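PDB 1KNV: Bse634I restriction endonuclease from Geobacillus stearothermophilus, which probably cuts double-stranded DNA at a specific recognition sequence as a metal-dependent type II restriction endonuclease of the PDDEXK nuclease superfamily. Local coordinates for residues Phe27-Glu32 against Gly76-Val81; Ser87-Val92 against Leu162-Leu167; Asp98-Lys103 against Lys153-Ser158. One frame throughout, in Å; residues are numbered along the deposited sequence.

Interaction 1: Phe27-Glu32 against Gly76-Val81; sequences FNALIE and GTWFEV
Helix-helix packing in the helical part of this PDDEXK-family nuclease brings Leu30, on the short helix 26-33, against Trp78 and Val81 of the long helix 68-93. The segment axes approach to 10.6 Å and cross at -53°, a spacing wide enough for large side chains to fill the interface, and the helices meet at a slant. Leu30 is the hub. Its CG sits 3.5 Å from CD1 of Trp78, where the branched leucine crosses the indole obliquely, while its CD1 meets CG1 of Val81 tip to tip at 3.5 Å. Both branches are thus used, since CD2 also lies near the indole CD1. Ala29, one residue earlier, contributes its CB methyl, 3.7 Å from CZ2 of Trp78; so short a side chain lets the indole come close to the 26-33 backbone. Trp78 can reach this far because its CG stands anti to the carbonyl carbon (chi1 -74°), which swings the ring across the gap. The indole's one polar atom is paired as well: NE1 donates a hydrogen bond to the backbone oxygen of Pro26, so a mostly apolar side chain is buried without stranding its N-H. Leu47, Leu50 and Val54 of helix 43-60 also pack on Trp78, and Leu176 of helix 169-176 touches both Phe27 and Val81, making the pair part of a larger helical core. Toward the partly exposed margin Phe27 closes the contact. Its CB starts off away from the partner helix, but the long flat ring returns to it, crossing Thr77 at about a right angle with CE2 3.6 Å from the threonine CG2. The same ring presents its edge to Val81, whose CG2 lies in the ring plane, 3.8 Å from Phe27 CE2.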
loop_
_atom_site.group_PDB
_atom_site.type_symbol
_atom_site.label_atom_id
_atom_site.label_comp_id
_atom_site.label_asym_id
_atom_site.label_seq_id
_atom_site.Cartn_x
_atom_site.Cartn_y
_atom_site.Cartn_z
ATOM N N PHE B 27 41.096 24.451 12.135
ATOM C CA PHE B 27 41.588 23.375 12.979
ATOM C C PHE B 27 42.753 23.777 13.867
ATOM O O PHE B 27 42.859 23.308 14.999
ATOM C CB PHE B 27 41.938 22.177 12.100
ATOM C CG PHE B 27 40.784 21.708 11.255
ATOM C CD1 PHE B 27 40.944 21.482 9.895
ATOM C CD2 PHE B 27 39.523 21.521 11.821
ATOM C CE1 PHE B 27 39.862 21.074 9.106
ATOM C CE2 PHE B 27 38.438 21.116 11.044
ATOM C CZ PHE B 27 38.608 20.893 9.685
ATOM N N ASN B 28 43.625 24.648 13.369
ATOM C CA ASN B 28 44.750 25.101 14.181
ATOM C C ASN B 28 44.222 26.024 15.270
ATOM O O ASN B 28 44.771 26.081 16.370
ATOM C CB ASN B 28 45.792 25.834 13.332
ATOM C CG ASN B 28 46.396 24.948 12.257
ATOM O OD1 ASN B 28 46.603 23.746 12.460
ATOM N ND2 ASN B 28 46.698 25.542 11.110
ATOM N N ALA B 29 43.149 26.741 14.962
ATOM C CA ALA B 29 42.548 27.642 15.930
ATOM C C ALA B 29 42.037 26.809 17.095
ATOM O O ALA B 29 42.234 27.170 18.258
ATOM C CB ALA B 29 41.395 28.413 15.296
ATOM N N LEU B 30 41.390 25.689 16.775
ATOM C CA LEU B 30 40.832 24.797 17.792
ATOM C C LEU B 30 41.895 24.207 18.701
ATOM O O LEU B 30 41.771 24.243 19.924
ATOM C CB LEU B 30 40.054 23.658 17.131
ATOM C CG LEU B 30 38.685 24.019 16.565
ATOM C CD1 LEU B 30 38.154 22.862 15.767
ATOM C CD2 LEU B 30 37.737 24.360 17.688
ATOM N N ILE B 31 42.935 23.655 18.094
ATOM C CA ILE B 31 44.018 23.046 18.847
ATOM C C ILE B 31 44.708 24.065 19.749
ATOM O O ILE B 31 44.934 23.809 20.933
ATOM C CB ILE B 31 45.046 22.422 17.894
ATOM C CG1 ILE B 31 44.347 21.409 16.989
ATOM C CG2 ILE B 31 46.150 21.749 18.686
ATOM C CD1 ILE B 31 45.254 20.788 15.984
ATOM N N GLU B 32 45.032 25.220 19.175
ATOM C CA GLU B 32 45.691 26.295 19.901
ATOM C C GLU B 32 44.883 26.755 21.102
ATOM O O GLU B 32 45.456 27.146 22.116
ATOM C CB GLU B 32 45.956 27.489 18.964
ATOM C CG GLU B 32 47.240 27.351 18.141
ATOM C CD GLU B 32 47.346 28.410 17.057
ATOM O OE1 GLU B 32 46.827 29.528 17.275
ATOM O OE2 GLU B 32 47.951 28.120 16.002
ATOM N N GLY B 76 31.133 27.601 11.106
ATOM C CA GLY B 76 30.409 26.388 10.759
ATOM C C GLY B 76 31.318 25.186 10.927
ATOM O O GLY B 76 30.927 24.181 11.517
ATOM N N THR B 77 32.540 25.287 10.411
ATOM C CA THR B 77 33.507 24.204 10.533
ATOM C C THR B 77 33.808 23.928 11.999
ATOM O O THR B 77 33.996 22.775 12.397
ATOM C CB THR B 77 34.799 24.552 9.831
ATOM O OG1 THR B 77 34.542 24.709 8.431
ATOM C CG2 THR B 77 35.829 23.456 10.046
ATOM N N TRP B 78 33.859 24.987 12.804
ATOM C CA TRP B 78 34.114 24.835 14.230
ATOM C C TRP B 78 32.912 24.158 14.885
ATOM O O TRP B 78 33.068 23.254 15.707
ATOM C CB TRP B 78 34.362 26.196 14.901
ATOM C CG TRP B 78 35.708 26.794 14.604
ATOM C CD1 TRP B 78 36.879 26.119 14.374
ATOM C CD2 TRP B 78 36.030 28.185 14.545
ATOM N NE1 TRP B 78 37.906 27.007 14.175
ATOM C CE2 TRP B 78 37.412 28.282 14.276
ATOM C CE3 TRP B 78 35.283 29.362 14.693
ATOM C CZ2 TRP B 78 38.061 29.510 14.152
ATOM C CZ3 TRP B 78 35.927 30.581 14.568
ATOM C CH2 TRP B 78 37.304 30.647 14.300
ATOM N N PHE B 79 31.712 24.592 14.517
ATOM C CA PHE B 79 30.505 24.009 15.081
ATOM C C PHE B 79 30.435 22.518 14.777
ATOM O O PHE B 79 30.040 21.722 15.626
ATOM C CB PHE B 79 29.275 24.696 14.510
ATOM C CG PHE B 79 27.998 24.166 15.058
ATOM C CD1 PHE B 79 27.674 24.362 16.395
ATOM C CD2 PHE B 79 27.116 23.462 14.245
ATOM C CE1 PHE B 79 26.486 23.868 16.921
ATOM C CE2 PHE B 79 25.926 22.961 14.755
ATOM C CZ PHE B 79 25.610 23.166 16.100
ATOM N N GLU B 80 30.813 22.156 13.555
ATOM C CA GLU B 80 30.818 20.769 13.110
ATOM C C GLU B 80 31.767 19.955 13.973
ATOM O O GLU B 80 31.459 18.819 14.355
ATOM C CB GLU B 80 31.258 20.687 11.641
ATOM C CG GLU B 80 30.146 20.970 10.623
ATOM C CD GLU B 80 30.676 21.387 9.251
ATOM O OE1 GLU B 80 31.694 20.821 8.808
ATOM O OE2 GLU B 80 30.069 22.271 8.606
ATOM N N VAL B 81 32.928 20.532 14.278
ATOM C CA VAL B 81 33.909 19.845 15.113
ATOM C C VAL B 81 33.361 19.699 16.530
ATOM O O VAL B 81 33.512 18.650 17.156
ATOM C CB VAL B 81 35.256 20.605 15.163
ATOM C CG1 VAL B 81 36.201 19.927 16.146
ATOM C CG2 VAL B 81 35.882 20.634 13.782
#

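Interaction 2: Ser87-Val92 against Leu162-Leu167; sequences SWNYRV and LPINKL
In this nuclease of PDDEXK fold, Trp88 and Asn89, near the C-terminal end of helix 68-93, hold the loop linking strand 147-151 to helix 169-176 by side-chain hydrogen bonds to its backbone. The amide of Asn89 bridges one residue: OD1 accepts the N-H of Ile164 at 2.7 Å, nearly straight and on a lone pair, and ND2 donates to Ile164 O at 3.1 Å, a more bent bond (146°), its acceptor tilted out of the amide plane. Asparagine suits this place because its amide offers an acceptor and a donor side by side, matching the N-H and C=O of a single extended residue; together the bonds fix its rotation. Trp88 holds the loop two residues earlier, at Leu162. With CG anti to the backbone N (chi1 173°), NE1 donates to Leu162 O at 2.8 Å; the oxygen lies in the indole plane, but the N-H comes in tilted from the carbonyl plane. Over one indole face lies the CD1 methyl of Ile164, a CH-pi contact 3.9 Å from the five-membered ring centroid. Trp88 and Ile164 are buried here, with Val174 of helix 169-176 also on the indole, while Asn89 stays partly exposed.

The other half is looser. Leu162 turns its side chain away from the helix, and the exposed Pro163 meets Val92 by apolar contact alone, Val92 CG1 lying 4.1 Å from Pro163 CD.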
loop_
_atom_site.group_PDB
_atom_site.type_symbol
_atom_site.label_atom_id
_atom_site.label_comp_id
_atom_site.label_asym_id
_atom_site.label_seq_id
_atom_site.Cartn_x
_atom_site.Cartn_y
_atom_site.Cartn_z
ATOM N N SER B 87 29.570 14.470 20.623
ATOM C CA SER B 87 28.935 13.177 20.338
ATOM C C SER B 87 29.855 12.012 20.645
ATOM O O SER B 87 29.417 10.993 21.184
ATOM C CB SER B 87 28.506 13.095 18.873
ATOM O OG SER B 87 27.519 14.067 18.595
ATOM N N TRP B 88 31.128 12.160 20.291
ATOM C CA TRP B 88 32.113 11.112 20.533
ATOM C C TRP B 88 32.246 10.859 22.037
ATOM O O TRP B 88 32.270 9.708 22.467
ATOM C CB TRP B 88 33.466 11.500 19.920
ATOM C CG TRP B 88 34.600 10.570 20.259
ATOM C CD1 TRP B 88 35.149 10.354 21.496
ATOM C CD2 TRP B 88 35.339 9.753 19.350
ATOM N NE1 TRP B 88 36.182 9.454 21.411
ATOM C CE2 TRP B 88 36.320 9.069 20.108
ATOM C CE3 TRP B 88 35.267 9.532 17.971
ATOM C CZ2 TRP B 88 37.226 8.180 19.524
ATOM C CZ3 TRP B 88 36.170 8.647 17.393
ATOM C CH2 TRP B 88 37.136 7.981 18.170
ATOM N N ASN B 89 32.321 11.924 22.835
ATOM C CA ASN B 89 32.443 11.759 24.281
ATOM C C ASN B 89 31.126 11.307 24.927
ATOM O O ASN B 89 31.129 10.686 25.992
ATOM C CB ASN B 89 32.925 13.058 24.937
ATOM C CG ASN B 89 34.384 13.370 24.624
ATOM O OD1 ASN B 89 35.199 12.467 24.438
ATOM N ND2 ASN B 89 34.722 14.656 24.588
ATOM N N TYR B 90 30.003 11.616 24.279
ATOM C CA TYR B 90 28.687 11.228 24.781
ATOM C C TYR B 90 28.511 9.715 24.836
ATOM O O TYR B 90 28.073 9.177 25.853
ATOM C CB TYR B 90 27.572 11.820 23.908
ATOM C CG TYR B 90 26.179 11.295 24.230
ATOM C CD1 TYR B 90 25.355 11.936 25.151
ATOM C CD2 TYR B 90 25.696 10.145 23.617
ATOM C CE1 TYR B 90 24.082 11.438 25.451
ATOM C CE2 TYR B 90 24.433 9.642 23.912
ATOM C CZ TYR B 90 23.633 10.291 24.825
ATOM O OH TYR B 90 22.394 9.765 25.108
ATOM N N ARG B 91 28.832 9.021 23.748
ATOM C CA ARG B 91 28.651 7.577 23.764
ATOM C C ARG B 91 29.628 6.932 24.725
ATOM O O ARG B 91 29.387 5.827 25.223
ATOM C CB ARG B 91 28.797 6.968 22.366
ATOM C CG ARG B 91 30.152 7.095 21.735
ATOM C CD ARG B 91 30.294 6.108 20.571
ATOM N NE ARG B 91 30.347 4.707 21.008
ATOM C CZ ARG B 91 31.391 4.140 21.612
ATOM N NH1 ARG B 91 32.487 4.842 21.866
ATOM N NH2 ARG B 91 31.348 2.859 21.951
ATOM N N VAL B 92 30.729 7.624 25.001
ATOM C CA VAL B 92 31.714 7.090 25.926
ATOM C C VAL B 92 31.222 7.231 27.354
ATOM O O VAL B 92 31.143 6.241 28.071
ATOM C CB VAL B 92 33.074 7.791 25.800
ATOM C CG1 VAL B 92 33.960 7.395 26.965
ATOM C CG2 VAL B 92 33.742 7.390 24.500
ATOM N N LEU B 162 37.857 5.746 23.897
ATOM C CA LEU B 162 38.795 6.614 24.601
ATOM C C LEU B 162 38.248 8.028 24.436
ATOM O O LEU B 162 38.084 8.513 23.309
ATOM C CB LEU B 162 40.189 6.530 23.982
ATOM C CG LEU B 162 40.849 5.150 23.971
ATOM C CD1 LEU B 162 42.130 5.235 23.149
ATOM C CD2 LEU B 162 41.132 4.670 25.402
ATOM N N PRO B 163 37.941 8.706 25.554
ATOM C CA PRO B 163 37.410 10.061 25.392
ATOM C C PRO B 163 38.416 11.071 24.852
ATOM O O PRO B 163 39.615 10.802 24.775
ATOM C CB PRO B 163 36.871 10.405 26.789
ATOM C CG PRO B 163 37.694 9.583 27.722
ATOM C CD PRO B 163 37.945 8.282 26.969
ATOM N N ILE B 164 37.907 12.222 24.432
ATOM C CA ILE B 164 38.748 13.290 23.908
ATOM C C ILE B 164 38.749 14.393 24.965
ATOM O O ILE B 164 37.731 15.039 25.213
ATOM C CB ILE B 164 38.197 13.818 22.560
ATOM C CG1 ILE B 164 38.332 12.729 21.489
ATOM C CG2 ILE B 164 38.937 15.075 22.133
ATOM C CD1 ILE B 164 37.633 13.056 20.179
ATOM N N ASN B 165 39.901 14.589 25.593
ATOM C CA ASN B 165 40.052 15.581 26.648
ATOM C C ASN B 165 40.650 16.886 26.184
ATOM O O ASN B 165 40.676 17.862 26.932
ATOM C CB ASN B 165 40.917 15.002 27.748
ATOM C CG ASN B 165 40.302 13.783 28.362
ATOM O OD1 ASN B 165 40.999 12.929 28.911
ATOM N ND2 ASN B 165 38.978 13.691 28.284
ATOM N N LYS B 166 41.149 16.896 24.957
ATOM C CA LYS B 166 41.747 18.087 24.382
ATOM C C LYS B 166 41.813 17.880 22.886
ATOM O O LYS B 166 41.936 16.749 22.418
ATOM C CB LYS B 166 43.138 18.318 24.980
ATOM C CG LYS B 166 44.009 17.071 25.052
ATOM C CD LYS B 166 44.772 16.831 23.756
ATOM C CE LYS B 166 45.894 17.858 23.561
ATOM N NZ LYS B 166 46.991 17.714 24.564
ATOM N N LEU B 167 41.722 18.971 22.136
ATOM C CA LEU B 167 41.737 18.894 20.682
ATOM C C LEU B 167 43.124 18.843 20.067
ATOM O O LEU B 167 44.020 19.609 20.436
ATOM C CB LEU B 167 40.956 20.071 20.099
ATOM C CG LEU B 167 39.525 20.219 20.614
ATOM C CD1 LEU B 167 38.838 21.337 19.859
ATOM C CD2 LEU B 167 38.768 18.900 20.451
#

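Interaction 3: Asp98-Lys103 against Lys153-Ser158; sequences DYLIIK and KDLIKS
Leu100 and Ile156 meet through their methyl ends, the two side chains sliding past each other in opposite directions. Leu100 CD2 lies 3.4 Å from Ile156 CD1, closer than carbon atoms usually pack. The same isoleucine methyl lies 3.5 Å from Tyr99 O, beside the strand backbone. The other branch of Leu100 is used too: crossing Leu155 at about a right angle, it places CD1 3.9 Å from Leu155 CB. Branched aliphatic residues suit this inner end, where one leucine can fill the space against two neighbours. At the outer end, Asp98 and Lys153 approach obliquely. Asp98 OD1 lies 3.2 Å from Lys153 CG, beside the aliphatic part of the lysine. The fully extended lysine, chi1 -172°, runs on past the carboxylate, and NZ remains 5.0 Å from Asp98 OD1. The opposite charges may attract at that distance, but they form no direct salt bridge; OD1 is buried by the contact and has no partner in the model.

The loop's own backbone helps set these positions. Ile156 N donates to Lys153 O at 3.1 Å, closing the 3-10 turn that turns Leu155 and Ile156 toward the strand. Farther out, Ile150 of strand 147-151 and Cys186 also touch Leu155, while Tyr160 and Ile182 pack on Leu100. Asp98, Leu100 and Ile102 exchange backbone hydrogen bonds with Gln152, Ile150 and Leu148. The contact therefore belongs to the border of the mixed central sheet characteristic of PDDEXK nucleases: strand 99-103 is the outermost strand within this chain at this side, and the chain leaving its antiparallel neighbour 147-151 turns back to cover it.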
loop_
_atom_site.group_PDB
_atom_site.type_symbol
_atom_site.label_atom_id
_atom_site.label_comp_id
_atom_site.label_asym_id
_atom_site.label_seq_id
_atom_site.Cartn_x
_atom_site.Cartn_y
_atom_site.Cartn_z
ATOM N N ASP B 98 27.072 -0.063 21.860
ATOM C CA ASP B 98 26.533 -0.548 20.592
ATOM C C ASP B 98 26.172 0.574 19.643
ATOM O O ASP B 98 25.740 0.319 18.529
ATOM C CB ASP B 98 25.292 -1.390 20.826
ATOM C CG ASP B 98 25.520 -2.483 21.832
ATOM O OD1 ASP B 98 26.566 -3.171 21.750
ATOM O OD2 ASP B 98 24.644 -2.657 22.707
ATOM N N TYR B 99 26.362 1.811 20.091
ATOM C CA TYR B 99 26.021 2.986 19.299
ATOM C C TYR B 99 27.195 3.779 18.738
ATOM O O TYR B 99 28.280 3.822 19.310
ATOM C CB TYR B 99 25.167 3.936 20.140
ATOM C CG TYR B 99 23.768 3.449 20.415
ATOM C CD1 TYR B 99 22.698 3.863 19.623
ATOM C CD2 TYR B 99 23.511 2.571 21.466
ATOM C CE1 TYR B 99 21.407 3.419 19.875
ATOM C CE2 TYR B 99 22.225 2.119 21.725
ATOM C CZ TYR B 99 21.179 2.548 20.928
ATOM O OH TYR B 99 19.904 2.121 21.189
ATOM N N LEU B 100 26.945 4.405 17.597
ATOM C CA LEU B 100 27.905 5.265 16.933
ATOM C C LEU B 100 27.103 6.495 16.553
ATOM O O LEU B 100 26.045 6.391 15.931
ATOM C CB LEU B 100 28.483 4.624 15.659
ATOM C CG LEU B 100 29.541 3.517 15.773
ATOM C CD1 LEU B 100 30.101 3.175 14.385
ATOM C CD2 LEU B 100 30.665 3.982 16.689
ATOM N N ILE B 101 27.591 7.653 16.972
ATOM C CA ILE B 101 26.958 8.927 16.658
ATOM C C ILE B 101 28.000 9.604 15.766
ATOM O O ILE B 101 28.989 10.146 16.248
ATOM C CB ILE B 101 26.696 9.719 17.944
ATOM C CG1 ILE B 101 25.844 8.864 18.879
ATOM C CG2 ILE B 101 25.999 11.018 17.628
ATOM C CD1 ILE B 101 25.809 9.343 20.283
ATOM N N ILE B 102 27.770 9.546 14.459
ATOM C CA ILE B 102 28.708 10.072 13.476
ATOM C C ILE B 102 28.392 11.408 12.829
ATOM O O ILE B 102 27.277 11.649 12.369
ATOM C CB ILE B 102 28.888 9.060 12.341
ATOM C CG1 ILE B 102 29.284 7.707 12.927
ATOM C CG2 ILE B 102 29.913 9.571 11.347
ATOM C CD1 ILE B 102 29.254 6.584 11.915
ATOM N N LYS B 103 29.404 12.266 12.763
ATOM C CA LYS B 103 29.257 13.574 12.149
ATOM C C LYS B 103 29.457 13.394 10.648
ATOM O O LYS B 103 30.539 13.036 10.205
ATOM C CB LYS B 103 30.304 14.535 12.706
ATOM C CG LYS B 103 29.801 15.956 12.821
ATOM C CD LYS B 103 29.455 16.488 11.472
ATOM C CE LYS B 103 28.532 17.676 11.547
ATOM N NZ LYS B 103 28.175 18.044 10.154
ATOM N N LYS B 153 26.468 -3.305 17.184
ATOM C CA LYS B 153 27.608 -3.667 18.010
ATOM C C LYS B 153 28.899 -4.007 17.280
ATOM O O LYS B 153 29.967 -3.550 17.672
ATOM C CB LYS B 153 27.243 -4.828 18.938
ATOM C CG LYS B 153 28.334 -5.124 19.956
ATOM C CD LYS B 153 27.915 -6.174 20.968
ATOM C CE LYS B 153 29.060 -6.456 21.934
ATOM N NZ LYS B 153 28.733 -7.512 22.939
ATOM N N ASP B 154 28.807 -4.797 16.219
ATOM C CA ASP B 154 29.997 -5.204 15.493
ATOM C C ASP B 154 30.766 -4.078 14.806
ATOM O O ASP B 154 31.820 -4.320 14.223
ATOM C CB ASP B 154 29.643 -6.296 14.476
ATOM C CG ASP B 154 28.933 -5.757 13.253
ATOM O OD1 ASP B 154 28.684 -4.537 13.184
ATOM O OD2 ASP B 154 28.624 -6.555 12.347
ATOM N N LEU B 155 30.256 -2.852 14.866
ATOM C CA LEU B 155 30.938 -1.717 14.239
ATOM C C LEU B 155 31.856 -0.992 15.223
ATOM O O LEU B 155 32.648 -0.131 14.828
ATOM C CB LEU B 155 29.918 -0.703 13.708
ATOM C CG LEU B 155 29.008 -1.126 12.565
ATOM C CD1 LEU B 155 28.096 0.031 12.201
ATOM C CD2 LEU B 155 29.839 -1.525 11.375
ATOM N N ILE B 156 31.739 -1.347 16.500
ATOM C CA ILE B 156 32.502 -0.709 17.564
ATOM C C ILE B 156 33.945 -1.175 17.751
ATOM O O ILE B 156 34.204 -2.353 17.980
ATOM C CB ILE B 156 31.752 -0.862 18.900
ATOM C CG1 ILE B 156 30.289 -0.437 18.718
ATOM C CG2 ILE B 156 32.440 -0.038 19.995
ATOM C CD1 ILE B 156 30.099 0.979 18.261
ATOM N N LYS B 157 34.877 -0.229 17.643
ATOM C CA LYS B 157 36.296 -0.502 17.829
ATOM C C LYS B 157 36.682 0.075 19.189
ATOM O O LYS B 157 36.157 1.115 19.600
ATOM C CB LYS B 157 37.118 0.165 16.725
ATOM C CG LYS B 157 36.713 -0.274 15.327
ATOM C CD LYS B 157 37.797 -0.018 14.285
ATOM C CE LYS B 157 38.102 1.459 14.114
ATOM N NZ LYS B 157 39.180 1.696 13.096
ATOM N N SER B 158 37.590 -0.600 19.891
ATOM C CA SER B 158 38.032 -0.150 21.210
ATOM C C SER B 158 38.540 1.296 21.227
ATOM O O SER B 158 38.395 1.991 22.237
ATOM C CB SER B 158 39.129 -1.076 21.749
ATOM O OG SER B 158 40.369 -0.854 21.088
#

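How the interactions relate
Interactions 1 and 2 share helix 68-93, and strand 99-103 of interaction 3 follows it and packs on it. Interaction 1 uses the helix's middle and interaction 2 its C-terminal part, with centres 15 Å apart; interactions 1 and 3 are 23 Å apart. Interaction 1 closes before the others open, whereas interaction 3 is nested inside the loop closed by interaction 2. Those two centres are 13 Å apart, and Arg91 NE probably donates a hydrogen bond to Tyr99 O between them, while Ser87 and Tyr90 pack on Ile101. Leu167 in turn touches Leu30 and Ile31. The segment between strand 147-151 and helix 169-176 thus passes from sheet border to helical core, joining these parts.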